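Local coordinates for staphylococcal enterotoxin-like toxin (Staphylococcus aureus, PDB 4DXF), which is a superantigen-like protein that probably binds carbohydrate and has the two-domain superantigen architecture of an OB fold joined to a beta-grasp fold, at residues Lys133-Leu138 against Ala188-Gly193; Ile58-Lys63 against Gly95-Ser100; Val111-Glu116 against Ser123-Glu128. All coordinates share one frame; numbering follows the deposited sequence.

The three contacts span both domains of the protein. Contact 2 (58-63 with 95-100) lies in the OB-fold domain, while contacts 1 (133-138 with 188-193) and 3 (111-116 with 123-128) belong to the beta-grasp domain. Contact 1 sits where the two domains meet, its centre about 10 Å from that of contact 2. There a salt bridge joins Asp189 OD1 to Lys63 NZ at 2.8 Å, and Lys133 NZ approaches Thr98 OG1 to 2.7 Å, probably as a hydrogen bond. Contact 3 stands apart, its centre about 23 Å from that of contact 1 and about 30 Å from that of contact 2, on the far side of the chain's centre from the latter.

Contact 1: Lys133-Leu138 against Ala188-Gly193; sequences KEQISL and ADVIDG
Leu138 and Ile191 have the most surface buried here, and they meet through methyl branches: CD2 of Leu138 lies 3.8 Å from CG2 of Ile191, the two side chains crossing at about a right angle. The other branch of Leu138, CD1, packs on CB of Asp189, two residues before Ile191, at 3.5 Å. The carboxylate of Asp189 is engaged separately, in a salt bridge from OD1 to Lys63. CG1 of Ile191 stands between its own backbone N and carbonyl carbon (chi1 62°), a position that brings it within 3.7 Å of CG2 of Ile136. These two isoleucines lie side by side and point the same way, and both touch Leu141 of helix 138-153; Tyr174 of strand 173-177 also packs on Leu138 and Ile191.

The backbones form a short two-stranded antiparallel ribbon, 135-137 with 190-192. Ile136 and Ile191 make its hydrogen-bonded pair, with Ile136 N to Ile191 O and Ile191 N to Ile136 O both 2.9 Å. Beyond the ribbon, Leu138 N reaches Asp189 O at 2.8 Å in a nearly straight bond (168°), just where helix 138-153 begins with Ser137 OG capping Glu140 N. At the other end, Gly193 N donates to Glu134 O along a bent path (133°), approaching from well above the carbonyl plane. On the face opposite the isoleucines, the carboxamide of Gln135 rests on Val190, CD being 3.6 Å from CG2, while its OE1 accepts from Lys99 N.

The chemistry therefore divides by face: the isoleucine face is hydrocarbon turned into the core of the beta-grasp domain, whereas the face of Gln135 and Val190 meets strand 92-99 of the OB-fold domain with both polar and apolar groups.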
loop_
_atom_site.group_PDB
_atom_site.type_symbol
_atom_site.label_atom_id
_atom_site.label_comp_id
_atom_site.label_asym_id
_atom_site.label_seq_id
_atom_site.Cartn_x
_atom_site.Cartn_y
_atom_site.Cartn_z
ATOM N N LYS A 133 8.948 -4.045 9.145
ATOM C CA LYS A 133 8.527 -5.294 8.558
ATOM C C LYS A 133 9.523 -5.898 7.608
ATOM O O LYS A 133 10.078 -5.243 6.709
ATOM C CB LYS A 133 7.138 -5.173 7.896
ATOM C CG LYS A 133 5.952 -5.442 8.829
ATOM C CD LYS A 133 4.603 -5.135 8.170
ATOM C CE LYS A 133 4.143 -6.169 7.052
ATOM N NZ LYS A 133 4.448 -7.701 7.417
ATOM N N GLU A 134 9.745 -7.200 7.796
ATOM C CA GLU A 134 10.638 -7.999 6.989
ATOM C C GLU A 134 10.179 -8.045 5.536
ATOM O O GLU A 134 10.979 -7.920 4.597
ATOM C CB GLU A 134 10.693 -9.453 7.540
ATOM C CG GLU A 134 11.999 -9.997 7.339
ATOM C CD GLU A 134 12.331 -11.198 8.237
ATOM O OE1 GLU A 134 11.437 -11.823 8.846
ATOM O OE2 GLU A 134 13.526 -11.474 8.316
ATOM N N GLN A 135 8.876 -8.214 5.381
ATOM C CA GLN A 135 8.310 -8.296 4.054
ATOM C C GLN A 135 7.142 -7.284 4.056
ATOM O O GLN A 135 6.288 -7.330 4.896
ATOM C CB GLN A 135 7.779 -9.679 3.815
ATOM C CG GLN A 135 7.450 -9.887 2.356
ATOM C CD GLN A 135 6.919 -11.268 2.057
ATOM O OE1 GLN A 135 5.799 -11.587 2.395
ATOM N NE2 GLN A 135 7.722 -12.077 1.424
ATOM N N ILE A 136 7.098 -6.390 3.074
ATOM C CA ILE A 136 6.093 -5.361 3.053
ATOM C C ILE A 136 5.472 -5.351 1.655
ATOM O O ILE A 136 6.214 -5.569 0.669
ATOM C CB ILE A 136 6.766 -3.988 3.376
ATOM C CG1 ILE A 136 5.693 -2.906 3.495
ATOM C CG2 ILE A 136 7.976 -3.685 2.449
ATOM C CD1 ILE A 136 6.221 -1.700 4.120
ATOM N N SER A 137 4.184 -5.146 1.633
ATOM C CA SER A 137 3.398 -5.136 0.399
ATOM C C SER A 137 3.593 -3.801 -0.298
ATOM O O SER A 137 3.784 -2.743 0.354
ATOM C CB SER A 137 1.881 -5.312 0.614
ATOM O OG SER A 137 1.223 -4.360 1.413
ATOM N N LEU A 138 3.489 -3.852 -1.609
ATOM C CA LEU A 138 3.391 -2.549 -2.348
ATOM C C LEU A 138 2.197 -1.737 -1.962
ATOM O O LEU A 138 2.290 -0.484 -1.957
ATOM C CB LEU A 138 3.476 -2.796 -3.888
ATOM C CG LEU A 138 4.745 -3.428 -4.458
ATOM C CD1 LEU A 138 4.635 -3.522 -6.052
ATOM C CD2 LEU A 138 6.167 -2.879 -4.151
ATOM N N ALA A 188 -1.063 -6.814 -4.268
ATOM C CA ALA A 188 -0.660 -8.091 -3.682
ATOM C C ALA A 188 0.797 -8.328 -3.777
ATOM O O ALA A 188 1.286 -9.268 -3.146
ATOM C CB ALA A 188 -1.449 -9.264 -4.343
ATOM N N ASP A 189 1.549 -7.492 -4.490
ATOM C CA ASP A 189 2.984 -7.717 -4.653
ATOM C C ASP A 189 3.734 -7.427 -3.368
ATOM O O ASP A 189 3.328 -6.492 -2.642
ATOM C CB ASP A 189 3.583 -6.886 -5.793
ATOM C CG ASP A 189 3.318 -7.519 -7.204
ATOM O OD1 ASP A 189 3.359 -8.763 -7.321
ATOM O OD2 ASP A 189 3.100 -6.766 -8.181
ATOM N N VAL A 190 4.747 -8.238 -3.075
ATOM C CA VAL A 190 5.462 -8.074 -1.838
ATOM C C VAL A 190 6.937 -7.964 -2.102
ATOM O O VAL A 190 7.478 -8.590 -3.057
ATOM C CB VAL A 190 5.160 -9.232 -0.812
ATOM C CG1 VAL A 190 3.648 -9.419 -0.582
ATOM C CG2 VAL A 190 5.826 -10.497 -1.297
ATOM N N ILE A 191 7.630 -7.213 -1.233
ATOM C CA ILE A 191 9.072 -7.028 -1.324
ATOM C C ILE A 191 9.742 -7.161 0.032
ATOM O O ILE A 191 9.083 -7.227 1.079
ATOM C CB ILE A 191 9.486 -5.630 -1.924
ATOM C CG1 ILE A 191 8.998 -4.479 -1.042
ATOM C CG2 ILE A 191 8.821 -5.484 -3.291
ATOM C CD1 ILE A 191 9.518 -3.040 -1.525
ATOM N N ASP A 192 11.046 -7.143 -0.012
ATOM C CA ASP A 192 11.879 -7.374 1.164
ATOM C C ASP A 192 12.122 -6.006 1.779
ATOM O O ASP A 192 12.912 -5.213 1.241
ATOM C CB ASP A 192 13.203 -8.070 0.744
ATOM C CG ASP A 192 14.136 -8.328 1.950
ATOM O OD1 ASP A 192 13.942 -7.680 3.008
ATOM O OD2 ASP A 192 15.095 -9.136 1.820
ATOM N N GLY A 193 11.421 -5.719 2.858
ATOM C CA GLY A 193 11.553 -4.413 3.552
ATOM C C GLY A 193 12.964 -4.061 3.924
ATOM O O GLY A 193 13.379 -2.917 3.762
#

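Contact 2: Ile58-Lys63 against Gly95-Ser100; sequences IALVGK and GGITKS
Ile97 reaches across to Ile58 and Leu60 inside the OB-fold domain, where strands 56-59 and 92-99 run parallel as neighbours in the sheet. From CA, its CB heads toward the partner segment, and CG1, set anti to the carbonyl carbon (chi1 -56°), carries the chain onward. CG1 is the first atom to touch, at 3.7 Å from CG2 of Ile58. The chain stays extended beyond it (chi2 165°), which delivers CD1 to a position where it meets two methyls at once: Ile58 CG2 and Leu60 CD2 each lie 3.6 Å from it. Both pairs of side chains meet at a slant. Val76, Met47 and, from a loop, Tyr68 also touch Ile97, which is buried.

The methyl CG2 of Ile58 serves two neighbours, for besides Ile97 it approaches the carbonyl of Gly95, with Gly95 O 3.3 Å away. Gly95 and Gly96 both have positive phi, and they lie at the break in strand 92-99, where the backbone turns before resuming as a strand at Ile97. The parallel pairing is marked by a single backbone bond across these segments, Gly95 N donating in the carbonyl plane to Ala59 O at 3.3 Å, with 154° at the hydrogen.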
loop_
_atom_site.group_PDB
_atom_site.type_symbol
_atom_site.label_atom_id
_atom_site.label_comp_id
_atom_site.label_asym_id
_atom_site.label_seq_id
_atom_site.Cartn_x
_atom_site.Cartn_y
_atom_site.Cartn_z
ATOM N N ILE A 58 -10.362 -10.408 2.669
ATOM C CA ILE A 58 -9.228 -9.845 1.943
ATOM C C ILE A 58 -9.161 -10.418 0.524
ATOM O O ILE A 58 -8.786 -11.605 0.275
ATOM C CB ILE A 58 -7.823 -10.028 2.682
ATOM C CG1 ILE A 58 -7.867 -9.642 4.192
ATOM C CG2 ILE A 58 -6.562 -9.397 1.895
ATOM C CD1 ILE A 58 -8.278 -8.117 4.451
ATOM N N ALA A 59 -9.514 -9.572 -0.473
ATOM C CA ALA A 59 -9.379 -10.061 -1.841
ATOM C C ALA A 59 -8.047 -10.604 -2.312
ATOM O O ALA A 59 -6.971 -9.979 -2.181
ATOM C CB ALA A 59 -9.948 -8.973 -2.868
ATOM N N LEU A 60 -8.077 -11.807 -2.901
ATOM C CA LEU A 60 -6.864 -12.410 -3.438
ATOM C C LEU A 60 -6.702 -12.051 -4.922
ATOM O O LEU A 60 -7.338 -12.648 -5.806
ATOM C CB LEU A 60 -6.860 -13.915 -3.253
ATOM C CG LEU A 60 -7.054 -14.257 -1.753
ATOM C CD1 LEU A 60 -7.379 -15.757 -1.498
ATOM C CD2 LEU A 60 -5.753 -13.878 -0.989
ATOM N N VAL A 61 -5.877 -11.043 -5.167
ATOM C CA VAL A 61 -5.698 -10.495 -6.511
ATOM C C VAL A 61 -4.288 -10.733 -6.907
ATOM O O VAL A 61 -3.441 -11.103 -6.064
ATOM C CB VAL A 61 -6.045 -8.978 -6.576
ATOM C CG1 VAL A 61 -7.509 -8.764 -6.273
ATOM C CG2 VAL A 61 -5.123 -8.178 -5.587
ATOM N N GLY A 62 -3.997 -10.552 -8.203
ATOM C CA GLY A 62 -2.679 -10.718 -8.718
ATOM C C GLY A 62 -2.075 -12.056 -8.356
ATOM O O GLY A 62 -2.744 -13.124 -8.513
ATOM N N LYS A 63 -0.851 -12.001 -7.827
ATOM C CA LYS A 63 -0.073 -13.210 -7.493
ATOM C C LYS A 63 -0.638 -14.008 -6.296
ATOM O O LYS A 63 -0.397 -15.217 -6.199
ATOM C CB LYS A 63 1.390 -12.881 -7.236
ATOM C CG LYS A 63 2.222 -12.567 -8.515
ATOM C CD LYS A 63 3.730 -12.503 -8.197
ATOM C CE LYS A 63 4.567 -11.780 -9.289
ATOM N NZ LYS A 63 4.142 -10.324 -9.458
ATOM N N GLY A 95 -5.580 -7.156 -1.353
ATOM C CA GLY A 95 -4.129 -7.385 -1.337
ATOM C C GLY A 95 -3.557 -7.092 0.065
ATOM O O GLY A 95 -4.318 -7.164 1.025
ATOM N N GLY A 96 -2.257 -6.731 0.115
ATOM C CA GLY A 96 -1.628 -6.263 1.358
ATOM C C GLY A 96 -1.244 -7.413 2.274
ATOM O O GLY A 96 -0.987 -7.183 3.462
ATOM N N ILE A 97 -1.214 -8.634 1.730
ATOM C CA ILE A 97 -0.882 -9.835 2.632
ATOM C C ILE A 97 0.536 -10.119 2.553
ATOM O O ILE A 97 1.095 -10.247 1.416
ATOM C CB ILE A 97 -1.659 -11.109 2.165
ATOM C CG1 ILE A 97 -3.125 -10.802 2.142
ATOM C CG2 ILE A 97 -1.358 -12.268 3.163
ATOM C CD1 ILE A 97 -3.994 -11.830 1.370
ATOM N N THR A 98 1.204 -10.288 3.744
ATOM C CA THR A 98 2.616 -10.525 3.754
ATOM C C THR A 98 2.911 -11.633 4.861
ATOM O O THR A 98 2.045 -11.912 5.614
ATOM C CB THR A 98 3.461 -9.292 4.199
ATOM O OG1 THR A 98 3.003 -8.756 5.402
ATOM C CG2 THR A 98 3.332 -8.143 3.076
ATOM N N LYS A 99 4.101 -12.156 4.828
ATOM C CA LYS A 99 4.611 -13.069 5.858
ATOM C C LYS A 99 5.011 -12.264 7.091
ATOM O O LYS A 99 5.694 -11.280 7.012
ATOM C CB LYS A 99 5.839 -13.829 5.364
ATOM C CG LYS A 99 6.237 -14.959 6.355
ATOM C CD LYS A 99 7.042 -16.078 5.637
ATOM C CE LYS A 99 8.577 -15.849 5.692
ATOM N NZ LYS A 99 9.221 -16.380 6.957
ATOM N N SER A 100 4.594 -12.734 8.258
ATOM C CA SER A 100 4.949 -12.078 9.525
ATOM C C SER A 100 6.479 -12.099 9.743
ATOM O O SER A 100 7.180 -12.962 9.257
ATOM C CB SER A 100 4.252 -12.846 10.693
ATOM O OG SER A 100 2.847 -12.958 10.532
#

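Contact 3: Val111-Glu116 against Ser123-Glu128; sequences VRITKE and SHDVSE
Ile113 and Asp125 bond to each other in both directions, Ile113 N to Asp125 O at 2.8 Å and Asp125 N to Ile113 O at 2.9 Å. Reciprocal pairs of the same kind join Val111 to Ser127 and Lys115 to Ser123; of these, Lys115 N to Ser123 O (3.0 Å) is the straightest, with 169° at the hydrogen. A water extends the ladder at that end: it donates to Lys115 O and lies 3.0 Å from Ser123 OG, tying carbonyl and hydroxyl together.

These six bonds, two to each hydrogen-bonded pair, are part of the antiparallel hairpin of strands 107-116 and 122-131 at one edge of the beta-grasp sheet. Strand 107-116 is flanked on its other side by 196-203, to which Arg112 and Thr114 are hydrogen-bonded through their backbones. The face bearing Val111, Ile113 and Lys115 with Ser123, Asp125 and Ser127 is turned to helix 138-153, and three of its polar groups find partners there: Lys115 NZ binds Asn153 O, Asp125 OD2 binds Asn153 ND2, and Ser127 OG binds Gln148 NE2.

At both ends of this face carbon packs on a serine hydroxyl. Ser127 OG lies 3.3 Å from CB of Val111. The Lys115 chain, bent at chi3 (69°), curls its CE back to 3.5 Å from Ser123 OG. Between them Ile113 packs on Leu149 and Val201. On the reverse, more exposed face, Thr114 and His124 run side by side in the same direction; Thr114 OG1 lies at the edge of the imidazole, near its plane and 3.7 Å from His124 ND1, while Thr114 CG2 packs against His124 CE1 at 3.8 Å.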
loop_
_atom_site.group_PDB
_atom_site.type_symbol
_atom_site.label_atom_id
_atom_site.label_comp_id
_atom_site.label_asym_id
_atom_site.label_seq_id
_atom_site.Cartn_x
_atom_site.Cartn_y
_atom_site.Cartn_z
ATOM N N VAL A 111 13.811 9.576 2.137
ATOM C CA VAL A 111 12.812 9.933 1.099
ATOM C C VAL A 111 13.263 11.289 0.574
ATOM O O VAL A 111 13.613 12.169 1.367
ATOM C CB VAL A 111 11.469 10.019 1.662
ATOM C CG1 VAL A 111 10.477 10.446 0.585
ATOM C CG2 VAL A 111 11.055 8.653 2.260
ATOM N N ARG A 112 13.315 11.437 -0.749
ATOM C CA ARG A 112 13.733 12.731 -1.336
ATOM C C ARG A 112 12.577 13.113 -2.243
ATOM O O ARG A 112 12.223 12.309 -3.134
ATOM C CB ARG A 112 14.989 12.514 -2.203
ATOM C CG ARG A 112 16.246 11.951 -1.430
ATOM C CD ARG A 112 17.277 11.304 -2.382
ATOM N NE ARG A 112 18.544 11.026 -1.691
ATOM C CZ ARG A 112 19.247 11.949 -1.012
ATOM N NH1 ARG A 112 18.796 13.203 -0.914
ATOM N NH2 ARG A 112 20.390 11.624 -0.409
ATOM N N ILE A 113 12.065 14.347 -2.071
ATOM C CA ILE A 113 10.828 14.799 -2.720
ATOM C C ILE A 113 11.129 16.004 -3.573
ATOM O O ILE A 113 11.695 16.962 -3.050
ATOM C CB ILE A 113 9.784 15.161 -1.711
ATOM C CG1 ILE A 113 9.501 13.870 -0.899
ATOM C CG2 ILE A 113 8.459 15.657 -2.437
ATOM C CD1 ILE A 113 8.948 14.101 0.516
ATOM N N THR A 114 10.802 15.916 -4.861
ATOM C CA THR A 114 10.994 17.095 -5.685
ATOM C C THR A 114 9.597 17.435 -6.168
ATOM O O THR A 114 8.898 16.544 -6.692
ATOM C CB THR A 114 11.935 16.866 -6.903
ATOM O OG1 THR A 114 13.241 16.369 -6.546
ATOM C CG2 THR A 114 12.132 18.177 -7.722
ATOM N N LYS A 115 9.192 18.716 -6.026
ATOM C CA LYS A 115 7.878 19.098 -6.426
ATOM C C LYS A 115 7.896 20.340 -7.326
ATOM O O LYS A 115 8.618 21.244 -7.003
ATOM C CB LYS A 115 7.098 19.416 -5.185
ATOM C CG LYS A 115 5.669 20.023 -5.472
ATOM C CD LYS A 115 4.741 20.046 -4.279
ATOM C CE LYS A 115 5.154 21.010 -3.196
ATOM N NZ LYS A 115 3.998 21.250 -2.294
ATOM N N GLU A 116 7.138 20.320 -8.428
ATOM C CA GLU A 116 6.984 21.492 -9.318
ATOM C C GLU A 116 5.527 21.842 -9.435
ATOM O O GLU A 116 4.745 21.027 -9.930
ATOM C CB GLU A 116 7.512 21.188 -10.707
ATOM C CG GLU A 116 7.366 22.402 -11.667
ATOM C CD GLU A 116 8.169 22.307 -12.966
ATOM O OE1 GLU A 116 8.712 21.222 -13.309
ATOM O OE2 GLU A 116 8.205 23.337 -13.683
ATOM N N SER A 123 10.418 22.877 -5.509
ATOM C CA SER A 123 10.818 22.762 -4.092
ATOM C C SER A 123 11.429 21.359 -3.870
ATOM O O SER A 123 11.238 20.449 -4.694
ATOM C CB SER A 123 9.621 22.985 -3.120
ATOM O OG SER A 123 8.543 22.038 -3.320
ATOM N N HIS A 124 12.175 21.210 -2.773
ATOM C CA HIS A 124 12.824 19.934 -2.460
ATOM C C HIS A 124 12.490 19.658 -0.994
ATOM O O HIS A 124 12.351 20.589 -0.183
ATOM C CB HIS A 124 14.345 20.006 -2.675
ATOM C CG HIS A 124 14.761 20.357 -4.074
ATOM N ND1 HIS A 124 14.698 19.465 -5.125
ATOM C CD2 HIS A 124 15.248 21.507 -4.593
ATOM C CE1 HIS A 124 15.126 20.050 -6.229
ATOM N NE2 HIS A 124 15.449 21.297 -5.938
ATOM N N ASP A 125 12.300 18.408 -0.622
ATOM C CA ASP A 125 11.962 18.120 0.789
ATOM C C ASP A 125 12.503 16.714 1.036
ATOM O O ASP A 125 12.866 16.010 0.084
ATOM C CB ASP A 125 10.442 18.216 1.047
ATOM C CG ASP A 125 10.046 18.087 2.538
ATOM O OD1 ASP A 125 10.890 18.425 3.437
ATOM O OD2 ASP A 125 8.879 17.633 2.812
ATOM N N VAL A 126 12.559 16.350 2.307
ATOM C CA VAL A 126 13.160 15.119 2.746
ATOM C C VAL A 126 12.323 14.568 3.912
ATOM O O VAL A 126 11.630 15.294 4.679
ATOM C CB VAL A 126 14.662 15.302 3.094
ATOM C CG1 VAL A 126 15.394 15.921 1.919
ATOM C CG2 VAL A 126 14.833 16.170 4.351
ATOM N N SER A 127 12.282 13.243 3.978
ATOM C CA SER A 127 11.682 12.591 5.109
ATOM C C SER A 127 12.425 11.263 5.311
ATOM O O SER A 127 13.419 10.982 4.650
ATOM C CB SER A 127 10.152 12.453 4.937
ATOM O OG SER A 127 9.790 11.312 4.187
ATOM N N GLU A 128 11.982 10.497 6.281
ATOM C CA GLU A 128 12.634 9.242 6.596
ATOM C C GLU A 128 11.470 8.238 6.691
ATOM O O GLU A 128 10.514 8.487 7.416
ATOM C CB GLU A 128 13.319 9.369 7.940
ATOM C CG GLU A 128 14.295 8.253 8.208
ATOM C CD GLU A 128 15.268 8.570 9.352
ATOM O OE1 GLU A 128 15.446 9.782 9.656
ATOM O OE2 GLU A 128 15.861 7.601 9.928
HETATM O O HOH W 1 6.950 23.413 -5.526
#